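Local structure of Non-reducing end alpha-L-arabinofuranosidase BoGH43B (5JOZ) at residues A[20-24]-A[25-29]; A[264-267]-A[268-271]; A[363-367]-A[368-372]. The protein removes terminal non-reducing alpha-L-arabinofuranosyl residues from xyloglucan side chains, converting S units to X units during breakdown of this polysaccharide. One frame throughout, in Å; residues are numbered along the deposited sequence.

All three contacts are local, each made within one continuous piece of chain, but they sit in different parts of the fold. Interaction 1, a tight hairpin in the family 43 catalytic domain, is partly buried and runs from backbone pairing to a turn near the surface. Interactions 2 and 3 are buried and lack direct hydrogen bonds between their segments; each relies on a side-chain amide bonded to the backbone and on a bridging water. Interaction 2 leads into a catalytic-domain strand, interaction 3 joins two strands of the C-terminal domain, and they meet where Leu266 packs on Gln365. Leu28 and Thr270 likewise touch between interactions 1 and 2.

Interaction 1: residues A[20-24]-A[25-29]; sequences CRVGD and DFYLV
One face of the Phe26 ring is covered by the aliphatic part of Arg21, whose CG stands 3.9 Å from the ring centroid in a CH-pi contact offset toward the rim. CB and CD of Arg21 lie against the same ring, CD 3.5 Å from Phe26 CZ. The side chain of Arg21 leaves with CG anti to the backbone N (chi1 -173°), which carries its methylenes across the ring, and bends at chi3 to swing the guanidinium back to the turn. There NH2 gives a hydrogen bond of 2.8 Å to Gly23 O, nearly in the guanidinium plane, while NE is bonded to Gln243 O. With Cys20, Val22 and Asp25 on the opposite face of the hairpin, the Tyr27 ring receives Val22 CG2 at its edge, 4.3 Å from CD2, and stacks with His43.

Strands 20-22 and 25-29 form a beta hairpin closed by a type II' turn from Val22 to Asp25, with Gly23 at positive phi. Cys20 and Tyr27 are a hydrogen-bonded pair, linked in both directions, and Arg21 and Phe26 the non-hydrogen-bonded pair that follows. At the turn Val22 N gives a 2.8 Å bond to Asp25 O, whereas the return bond from Asp25 N reaches Val22 O from above the carbonyl plane. A water donates to Val22 O and to Asp25 OD2, each at 2.7 Å, so this carbonyl receives two donors.

Asp25 OD1 meets Lys45 in a salt bridge and His43 in a hydrogen bond. Together these bonds leave Asp25 gripped at both carboxylate oxygens, and the neighbouring lysine would probably favour its ionised form; Arg21 likewise has its charged end tied to backbone carbonyls while its methylenes shield an aromatic ring.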
ATOM      1  N   CYS A  20     -16.254   1.778   1.157  1.00 28.48           N
ATOM      2  CA  CYS A  20     -17.653   2.151   0.957  1.00 27.91           C
ATOM      3  C   CYS A  20     -18.437   0.976   0.421  1.00 25.51           C
ATOM      4  O   CYS A  20     -17.898   0.131  -0.299  1.00 31.33           O
ATOM      5  CB  CYS A  20     -17.804   3.369   0.033  1.00 30.12           C
ATOM      6  SG  CYS A  20     -17.555   3.035  -1.721  1.00 41.06           S
ATOM      7  N   ARG A  21     -19.712   0.933   0.789  1.00 29.21           N
ATOM      8  CA  ARG A  21     -20.644  -0.081   0.330  1.00 29.00           C
ATOM      9  C   ARG A  21     -21.611   0.565  -0.647  1.00 30.05           C
ATOM     10  O   ARG A  21     -22.210   1.598  -0.352  1.00 28.48           O
ATOM     11  CB  ARG A  21     -21.419  -0.670   1.502  1.00 29.65           C
ATOM     12  CG  ARG A  21     -22.287  -1.855   1.123  1.00 28.93           C
ATOM     13  CD  ARG A  21     -23.091  -2.352   2.311  1.00 30.14           C
ATOM     14  NE  ARG A  21     -24.044  -1.351   2.774  1.00 30.21           N
ATOM     15  CZ  ARG A  21     -25.177  -1.029   2.154  1.00 30.80           C
ATOM     16  NH1 ARG A  21     -25.962  -0.090   2.677  1.00 31.67           N
ATOM     17  NH2 ARG A  21     -25.536  -1.617   1.012  1.00 29.07           N
ATOM     18  N   VAL A  22     -21.744  -0.063  -1.809  1.00 34.88           N
ATOM     19  CA  VAL A  22     -22.678   0.345  -2.845  1.00 33.87           C
ATOM     20  C   VAL A  22     -23.552  -0.880  -3.138  1.00 33.90           C
ATOM     21  O   VAL A  22     -23.144  -1.759  -3.894  1.00 31.25           O
ATOM     22  CB  VAL A  22     -21.914   0.789  -4.108  1.00 34.44           C
ATOM     23  CG1 VAL A  22     -22.890   1.217  -5.202  1.00 37.49           C
ATOM     24  CG2 VAL A  22     -20.918   1.900  -3.773  1.00 32.01           C
ATOM     25  N   GLY A  23     -24.728  -0.960  -2.510  1.00 29.73           N
ATOM     26  CA  GLY A  23     -25.604  -2.121  -2.670  1.00 28.63           C
ATOM     27  C   GLY A  23     -24.941  -3.352  -2.071  1.00 31.40           C
ATOM     28  O   GLY A  23     -24.510  -3.307  -0.928  1.00 27.24           O
ATOM     29  N   ASP A  24     -24.838  -4.436  -2.845  1.00 34.99           N
ATOM     30  CA  ASP A  24     -24.144  -5.662  -2.402  1.00 37.82           C
ATOM     31  C   ASP A  24     -22.609  -5.616  -2.550  1.00 34.66           C
ATOM     32  O   ASP A  24     -21.920  -6.547  -2.112  1.00 34.53           O
ATOM     33  CB  ASP A  24     -24.687  -6.899  -3.145  1.00 41.58           C
ATOM     34  CG  ASP A  24     -26.157  -7.177  -2.833  1.00 51.84           C
ATOM     35  OD1 ASP A  24     -26.538  -7.170  -1.643  1.00 48.75           O
ATOM     36  OD2 ASP A  24     -26.935  -7.415  -3.785  1.00 66.00           O
ATOM     37  N   ASP A  25     -22.071  -4.549  -3.137  1.00 30.40           N
ATOM     38  CA  ASP A  25     -20.638  -4.459  -3.416  1.00 29.25           C
ATOM     39  C   ASP A  25     -19.894  -3.545  -2.446  1.00 28.36           C
ATOM     40  O   ASP A  25     -20.406  -2.488  -2.062  1.00 27.84           O
ATOM     41  CB  ASP A  25     -20.450  -4.006  -4.854  1.00 31.10           C
ATOM     42  CG  ASP A  25     -21.004  -5.017  -5.827  1.00 34.11           C
ATOM     43  OD1 ASP A  25     -20.432  -6.133  -5.895  1.00 28.80           O
ATOM     44  OD2 ASP A  25     -22.024  -4.723  -6.483  1.00 42.34           O
ATOM     45  N   PHE A  26     -18.702  -3.989  -2.037  1.00 26.25           N
ATOM     46  CA  PHE A  26     -17.798  -3.222  -1.180  1.00 27.62           C
ATOM     47  C   PHE A  26     -16.544  -2.883  -1.950  1.00 24.71           C
ATOM     48  O   PHE A  26     -16.022  -3.713  -2.666  1.00 26.48           O
ATOM     49  CB  PHE A  26     -17.413  -4.004   0.074  1.00 26.37           C
ATOM     50  CG  PHE A  26     -18.573  -4.315   0.964  1.00 30.76           C
ATOM     51  CD1 PHE A  26     -19.346  -5.443   0.740  1.00 34.50           C
ATOM     52  CD2 PHE A  26     -18.903  -3.479   2.024  1.00 31.42           C
ATOM     53  CE1 PHE A  26     -20.426  -5.739   1.553  1.00 37.06           C
ATOM     54  CE2 PHE A  26     -19.978  -3.770   2.843  1.00 32.73           C
ATOM     55  CZ  PHE A  26     -20.742  -4.904   2.604  1.00 36.55           C
ATOM     56  N   TYR A  27     -16.059  -1.660  -1.766  1.00 24.79           N
ATOM     57  CA  TYR A  27     -14.856  -1.175  -2.423  1.00 20.78           C
ATOM     58  C   TYR A  27     -13.942  -0.549  -1.386  1.00 19.41           C
ATOM     59  O   TYR A  27     -14.399   0.054  -0.413  1.00 19.37           O
ATOM     60  CB  TYR A  27     -15.232  -0.166  -3.501  1.00 21.20           C
ATOM     61  CG  TYR A  27     -16.117  -0.782  -4.548  1.00 22.32           C
ATOM     62  CD1 TYR A  27     -15.583  -1.619  -5.522  1.00 25.91           C
ATOM     63  CD2 TYR A  27     -17.484  -0.552  -4.563  1.00 24.69           C
ATOM     64  CE1 TYR A  27     -16.390  -2.212  -6.480  1.00 25.77           C
ATOM     65  CE2 TYR A  27     -18.298  -1.131  -5.527  1.00 24.46           C
ATOM     66  CZ  TYR A  27     -17.746  -1.966  -6.476  1.00 23.26           C
ATOM     67  OH  TYR A  27     -18.530  -2.556  -7.431  1.00 27.58           O
ATOM     68  N   LEU A  28     -12.645  -0.694  -1.601  1.00 19.32           N
ATOM     69  CA  LEU A  28     -11.656  -0.272  -0.631  1.00 21.10           C
ATOM     70  C   LEU A  28     -10.376   0.191  -1.299  1.00 22.01           C
ATOM     71  O   LEU A  28      -9.932  -0.405  -2.271  1.00 22.85           O
ATOM     72  CB  LEU A  28     -11.371  -1.428   0.325  1.00 23.08           C
ATOM     73  CG  LEU A  28     -10.501  -1.212   1.555  1.00 22.20           C
ATOM     74  CD1 LEU A  28     -10.912  -2.216   2.633  1.00 22.70           C
ATOM     75  CD2 LEU A  28      -9.022  -1.363   1.242  1.00 23.22           C
ATOM     76  N   VAL A  29      -9.787   1.246  -0.741  1.00 24.55           N
ATOM     77  CA  VAL A  29      -8.528   1.795  -1.213  1.00 22.48           C
ATOM     78  C   VAL A  29      -7.527   1.870  -0.099  1.00 19.82           C
ATOM     79  O   VAL A  29      -7.893   2.039   1.046  1.00 17.98           O
ATOM     80  CB  VAL A  29      -8.661   3.223  -1.797  1.00 26.43           C
ATOM     81  CG1 VAL A  29      -9.248   3.168  -3.199  1.00 27.97           C
ATOM     82  CG2 VAL A  29      -9.479   4.142  -0.881  1.00 27.19           C
TER
HETATM   83  O   HOH W   1     -22.763  -2.146  -6.558  1.00 30.78           O

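Interaction 2: residues A[264-267]-A[268-271]; sequences QHLG and RETF
Leu266 lies obliquely across the end of Glu269, its CD1 methyl 3.9 Å from OE2. With CG anti to the carbonyl carbon (chi1 -63°), Glu269 sets CG 3.8 Å from Gly267 O, and the extended chain beyond carries the carboxylate on to Leu266. The carboxylate and that carbonyl do not bond directly: a water donates to both, 2.8 Å from Gly267 O and 2.8 Å from Glu269 OE1. The other oxygen, OE2, has polar partners of its own, a salt bridge with Arg257 and a hydrogen bond from Gly12 N, so both ends of this buried carboxylate are occupied.

Residues 264-267 lie in the loop after strand 249-256 that leads into strand 269-277 of a four-stranded antiparallel sheet, one blade of the five-bladed beta-propeller of family 43. Within the loop Gln264 folds its amide back over the backbone, and OE1 accepts a 2.8 Å hydrogen bond from Gly267 N in the plane of the amide carbonyl. The positive phi of Gly267 (102°) would jam a side chain against the preceding carbonyl oxygen.

Arg268 points away from residues 264-267, and the bend at chi3 leads its guanidinium to partners outside the loop. Its NH2 is bonded to Phe476 O, and its NH1 makes a long, weak ion pair with Asp16, inferred to be the catalytic proton acceptor; the side chain of Glu176, the inferred proton donor, is about 6 Å from that of Arg268.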
ATOM      1  N   GLN A 264       8.716  -4.822  11.936  1.00 27.93           N
ATOM      2  CA  GLN A 264       7.795  -5.153  10.845  1.00 26.32           C
ATOM      3  C   GLN A 264       8.371  -4.707   9.509  1.00 24.39           C
ATOM      4  O   GLN A 264       8.859  -3.582   9.368  1.00 26.35           O
ATOM      5  CB  GLN A 264       6.373  -4.583  11.108  1.00 25.17           C
ATOM      6  CG  GLN A 264       6.190  -3.076  10.942  1.00 25.52           C
ATOM      7  CD  GLN A 264       5.862  -2.643   9.524  1.00 24.48           C
ATOM      8  OE1 GLN A 264       5.773  -3.467   8.622  1.00 31.87           O
ATOM      9  NE2 GLN A 264       5.671  -1.339   9.326  1.00 23.99           N
ATOM     10  N   HIS A 265       8.301  -5.598   8.527  1.00 28.84           N
ATOM     11  CA  HIS A 265       8.830  -5.323   7.180  1.00 29.20           C
ATOM     12  C   HIS A 265       7.812  -5.440   6.052  1.00 29.85           C
ATOM     13  O   HIS A 265       8.043  -4.873   4.993  1.00 34.80           O
ATOM     14  CB  HIS A 265      10.064  -6.184   6.880  1.00 30.60           C
ATOM     15  CG  HIS A 265       9.805  -7.660   6.842  1.00 30.25           C
ATOM     16  ND1 HIS A 265       9.586  -8.409   7.978  1.00 31.00           N
ATOM     17  CD2 HIS A 265       9.789  -8.533   5.807  1.00 28.27           C
ATOM     18  CE1 HIS A 265       9.414  -9.676   7.641  1.00 28.71           C
ATOM     19  NE2 HIS A 265       9.534  -9.778   6.329  1.00 28.21           N
ATOM     20  N   LEU A 266       6.695  -6.142   6.267  1.00 27.27           N
ATOM     21  CA  LEU A 266       5.655  -6.241   5.248  1.00 26.40           C
ATOM     22  C   LEU A 266       4.867  -4.942   5.066  1.00 27.01           C
ATOM     23  O   LEU A 266       4.200  -4.778   4.047  1.00 27.20           O
ATOM     24  CB  LEU A 266       4.675  -7.372   5.561  1.00 27.92           C
ATOM     25  CG  LEU A 266       5.218  -8.786   5.804  1.00 31.02           C
ATOM     26  CD1 LEU A 266       4.055  -9.768   5.852  1.00 32.50           C
ATOM     27  CD2 LEU A 266       6.232  -9.211   4.751  1.00 32.96           C
ATOM     28  N   GLY A 267       4.933  -4.036   6.042  1.00 22.79           N
ATOM     29  CA  GLY A 267       4.224  -2.761   5.971  1.00 24.77           C
ATOM     30  C   GLY A 267       2.961  -2.784   6.815  1.00 24.53           C
ATOM     31  O   GLY A 267       2.671  -3.768   7.506  1.00 20.34           O
ATOM     32  N   ARG A 268       2.213  -1.691   6.783  1.00 20.27           N
ATOM     33  CA  ARG A 268       0.951  -1.651   7.490  1.00 22.77           C
ATOM     34  C   ARG A 268      -0.108  -2.330   6.583  1.00 22.62           C
ATOM     35  O   ARG A 268      -0.222  -2.042   5.392  1.00 21.10           O
ATOM     36  CB  ARG A 268       0.598  -0.219   7.908  1.00 23.92           C
ATOM     37  CG  ARG A 268       1.620   0.406   8.873  1.00 24.49           C
ATOM     38  CD  ARG A 268       1.472   1.923   8.989  1.00 25.23           C
ATOM     39  NE  ARG A 268       1.753   2.612   7.711  1.00 24.18           N
ATOM     40  CZ  ARG A 268       1.261   3.798   7.337  1.00 25.79           C
ATOM     41  NH1 ARG A 268       0.444   4.505   8.119  1.00 24.08           N
ATOM     42  NH2 ARG A 268       1.588   4.290   6.149  1.00 26.96           N
ATOM     43  N   GLU A 269      -0.824  -3.279   7.168  1.00 23.49           N
ATOM     44  CA  GLU A 269      -1.799  -4.108   6.476  1.00 24.05           C
ATOM     45  C   GLU A 269      -3.215  -3.711   6.922  1.00 22.27           C
ATOM     46  O   GLU A 269      -3.372  -2.918   7.847  1.00 20.55           O
ATOM     47  CB  GLU A 269      -1.484  -5.575   6.788  1.00 24.50           C
ATOM     48  CG  GLU A 269      -0.107  -5.961   6.265  1.00 31.14           C
ATOM     49  CD  GLU A 269       0.386  -7.319   6.725  1.00 39.01           C
ATOM     50  OE1 GLU A 269       0.771  -7.440   7.906  1.00 31.07           O
ATOM     51  OE2 GLU A 269       0.437  -8.252   5.887  1.00 36.48           O
ATOM     52  N   THR A 270      -4.226  -4.285   6.269  1.00 23.58           N
ATOM     53  CA  THR A 270      -5.619  -3.931   6.487  1.00 23.58           C
ATOM     54  C   THR A 270      -6.352  -5.016   7.260  1.00 22.23           C
ATOM     55  O   THR A 270      -6.282  -6.183   6.918  1.00 25.87           O
ATOM     56  CB  THR A 270      -6.327  -3.675   5.148  1.00 25.50           C
ATOM     57  OG1 THR A 270      -5.755  -2.522   4.528  1.00 31.76           O
ATOM     58  CG2 THR A 270      -7.823  -3.427   5.339  1.00 26.73           C
ATOM     59  N   PHE A 271      -7.101  -4.589   8.270  1.00 22.32           N
ATOM     60  CA  PHE A 271      -7.782  -5.457   9.214  1.00 22.41           C
ATOM     61  C   PHE A 271      -9.282  -5.166   9.194  1.00 23.04           C
ATOM     62  O   PHE A 271      -9.724  -4.120   8.703  1.00 19.27           O
ATOM     63  CB  PHE A 271      -7.227  -5.227  10.624  1.00 22.64           C
ATOM     64  CG  PHE A 271      -5.785  -5.639  10.787  1.00 23.68           C
ATOM     65  CD1 PHE A 271      -4.759  -4.836  10.311  1.00 25.03           C
ATOM     66  CD2 PHE A 271      -5.458  -6.840  11.409  1.00 26.00           C
ATOM     67  CE1 PHE A 271      -3.432  -5.218  10.448  1.00 24.93           C
ATOM     68  CE2 PHE A 271      -4.139  -7.231  11.553  1.00 25.75           C
ATOM     69  CZ  PHE A 271      -3.118  -6.417  11.075  1.00 25.95           C
TER
HETATM   70  O   HOH W   2       2.914  -6.073   9.049  1.00 25.29           O

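Interaction 3: residues A[363-367]-A[368-372]; sequences RRQAA and FNLTA
Gln365, just beyond the end of strand 359-364, lays its CG against Leu370 CD2 at 3.7 Å, the two side chains crossing at a slant. With CG anti to the backbone N (chi1 -166°) and the chain extended beyond it, the amide is carried over the bend. There NE2 donates a 2.9 Å hydrogen bond to Ala367 O, which lies close to the amide plane, and a second bond to a water, also at 2.9 Å. The water donates in turn to Phe368 O, 2.6 Å away, while OE1 of Gln365 is paired with Tyr447 OH. Replacement of Gln365 by a leucine would probably leave Ala367 O and the bridging water without their amide donor, and Tyr447 without its mate. The methyl of Ala367 passes the backbone O of Asn369, 3.7 Å from CB, and the carbonyl oxygen of Ala367 stands 4.1 Å from Leu370 CG. Beyond it, Asp507 accepts from the backbone N of both Phe368 and Asn369. The bend carries the chain from strand 359-364 to strand 370-377, which belong to different antiparallel sheets, a sheet-to-sheet connection of the concanavalin A-like beta-sandwich.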
ATOM      1  N   ARG A 363       6.080  -6.209  -6.770  1.00 26.72           N
ATOM      2  CA  ARG A 363       4.850  -6.364  -6.048  1.00 27.10           C
ATOM      3  C   ARG A 363       5.082  -6.504  -4.562  1.00 25.73           C
ATOM      4  O   ARG A 363       6.151  -6.937  -4.121  1.00 25.49           O
ATOM      5  CB  ARG A 363       4.051  -7.532  -6.616  1.00 31.42           C
ATOM      6  CG  ARG A 363       4.531  -8.915  -6.228  1.00 36.21           C
ATOM      7  CD  ARG A 363       3.423  -9.927  -6.439  1.00 39.87           C
ATOM      8  NE  ARG A 363       3.387 -10.436  -7.797  1.00 43.00           N
ATOM      9  CZ  ARG A 363       2.486 -11.296  -8.250  1.00 41.49           C
ATOM     10  NH1 ARG A 363       1.514 -11.747  -7.465  1.00 41.07           N
ATOM     11  NH2 ARG A 363       2.554 -11.703  -9.508  1.00 52.17           N
ATOM     12  N   ARG A 364       4.042  -6.149  -3.814  1.00 21.21           N
ATOM     13  CA  ARG A 364       4.041  -6.192  -2.364  1.00 21.77           C
ATOM     14  C   ARG A 364       4.364  -7.593  -1.837  1.00 21.92           C
ATOM     15  O   ARG A 364       3.797  -8.579  -2.312  1.00 23.24           O
ATOM     16  CB  ARG A 364       2.659  -5.798  -1.842  1.00 20.53           C
ATOM     17  CG  ARG A 364       2.258  -4.349  -2.076  1.00 18.58           C
ATOM     18  CD  ARG A 364       0.748  -4.213  -2.090  1.00 18.68           C
ATOM     19  NE  ARG A 364       0.301  -2.831  -2.304  1.00 19.31           N
ATOM     20  CZ  ARG A 364       0.335  -2.164  -3.463  1.00 21.13           C
ATOM     21  NH1 ARG A 364       0.812  -2.720  -4.583  1.00 20.19           N
ATOM     22  NH2 ARG A 364      -0.120  -0.903  -3.506  1.00 21.77           N
ATOM     23  N   GLN A 365       5.280  -7.684  -0.876  1.00 22.14           N
ATOM     24  CA  GLN A 365       5.463  -8.940  -0.144  1.00 23.28           C
ATOM     25  C   GLN A 365       4.257  -9.161   0.782  1.00 22.44           C
ATOM     26  O   GLN A 365       4.154  -8.570   1.852  1.00 28.33           O
ATOM     27  CB  GLN A 365       6.766  -8.961   0.637  1.00 23.68           C
ATOM     28  CG  GLN A 365       7.114 -10.367   1.116  1.00 27.20           C
ATOM     29  CD  GLN A 365       8.302 -10.398   2.038  1.00 27.36           C
ATOM     30  OE1 GLN A 365       9.168  -9.533   1.966  1.00 27.90           O
ATOM     31  NE2 GLN A 365       8.358 -11.407   2.912  1.00 29.05           N
ATOM     32  N   ALA A 366       3.354 -10.018   0.335  1.00 23.14           N
ATOM     33  CA  ALA A 366       2.071 -10.258   0.973  1.00 23.80           C
ATOM     34  C   ALA A 366       2.090 -11.398   2.000  1.00 24.85           C
ATOM     35  O   ALA A 366       1.032 -11.744   2.547  1.00 25.98           O
ATOM     36  CB  ALA A 366       1.034 -10.558  -0.109  1.00 25.85           C
ATOM     37  N   ALA A 367       3.258 -11.997   2.242  1.00 23.76           N
ATOM     38  CA  ALA A 367       3.391 -13.044   3.256  1.00 26.40           C
ATOM     39  C   ALA A 367       4.792 -13.080   3.863  1.00 26.54           C
ATOM     40  O   ALA A 367       5.783 -12.744   3.213  1.00 24.84           O
ATOM     41  CB  ALA A 367       3.034 -14.396   2.657  1.00 27.44           C
ATOM     42  N   PHE A 368       4.863 -13.463   5.128  1.00 25.67           N
ATOM     43  CA  PHE A 368       6.144 -13.687   5.768  1.00 27.09           C
ATOM     44  C   PHE A 368       6.903 -14.782   5.044  1.00 27.21           C
ATOM     45  O   PHE A 368       8.053 -14.588   4.674  1.00 25.78           O
ATOM     46  CB  PHE A 368       5.956 -14.053   7.229  1.00 26.64           C
ATOM     47  CG  PHE A 368       5.479 -12.910   8.062  1.00 28.23           C
ATOM     48  CD1 PHE A 368       6.329 -11.845   8.344  1.00 27.69           C
ATOM     49  CD2 PHE A 368       4.169 -12.871   8.529  1.00 27.20           C
ATOM     50  CE1 PHE A 368       5.884 -10.773   9.115  1.00 30.11           C
ATOM     51  CE2 PHE A 368       3.724 -11.808   9.291  1.00 26.82           C
ATOM     52  CZ  PHE A 368       4.581 -10.760   9.589  1.00 27.66           C
ATOM     53  N   ASN A 369       6.225 -15.907   4.816  1.00 28.04           N
ATOM     54  CA  ASN A 369       6.824 -17.089   4.221  1.00 30.11           C
ATOM     55  C   ASN A 369       6.462 -17.150   2.746  1.00 27.54           C
ATOM     56  O   ASN A 369       5.298 -17.330   2.393  1.00 29.24           O
ATOM     57  CB  ASN A 369       6.343 -18.344   4.954  1.00 31.08           C
ATOM     58  CG  ASN A 369       6.606 -18.271   6.442  1.00 36.15           C
ATOM     59  OD1 ASN A 369       5.711 -17.955   7.228  1.00 40.35           O
ATOM     60  ND2 ASN A 369       7.846 -18.501   6.834  1.00 36.92           N
ATOM     61  N   LEU A 370       7.456 -16.984   1.883  1.00 27.23           N
ATOM     62  CA  LEU A 370       7.215 -17.063   0.448  1.00 29.87           C
ATOM     63  C   LEU A 370       8.402 -17.503  -0.376  1.00 24.61           C
ATOM     64  O   LEU A 370       9.547 -17.498   0.070  1.00 20.00           O
ATOM     65  CB  LEU A 370       6.656 -15.744  -0.110  1.00 33.97           C
ATOM     66  CG  LEU A 370       7.427 -14.425  -0.187  1.00 37.70           C
ATOM     67  CD1 LEU A 370       8.742 -14.503  -0.945  1.00 44.46           C
ATOM     68  CD2 LEU A 370       6.503 -13.393  -0.837  1.00 47.60           C
ATOM     69  N   THR A 371       8.074 -17.884  -1.601  1.00 23.09           N
ATOM     70  CA  THR A 371       9.044 -18.164  -2.631  1.00 27.98           C
ATOM     71  C   THR A 371       8.694 -17.289  -3.817  1.00 26.09           C
ATOM     72  O   THR A 371       7.547 -17.240  -4.244  1.00 28.32           O
ATOM     73  CB  THR A 371       9.013 -19.644  -3.046  1.00 26.43           C
ATOM     74  OG1 THR A 371       9.428 -20.438  -1.933  1.00 31.31           O
ATOM     75  CG2 THR A 371       9.957 -19.906  -4.229  1.00 27.14           C
ATOM     76  N   ALA A 372       9.699 -16.601  -4.336  1.00 29.26           N
ATOM     77  CA  ALA A 372       9.560 -15.764  -5.516  1.00 29.04           C
ATOM     78  C   ALA A 372      10.699 -16.135  -6.427  1.00 28.63           C
ATOM     79  O   ALA A 372      11.842 -16.162  -5.979  1.00 31.66           O
ATOM     80  CB  ALA A 372       9.666 -14.304  -5.130  1.00 29.50           C
TER
HETATM   81  O   HOH W   3       9.499 -12.546   5.331  1.00 21.68           O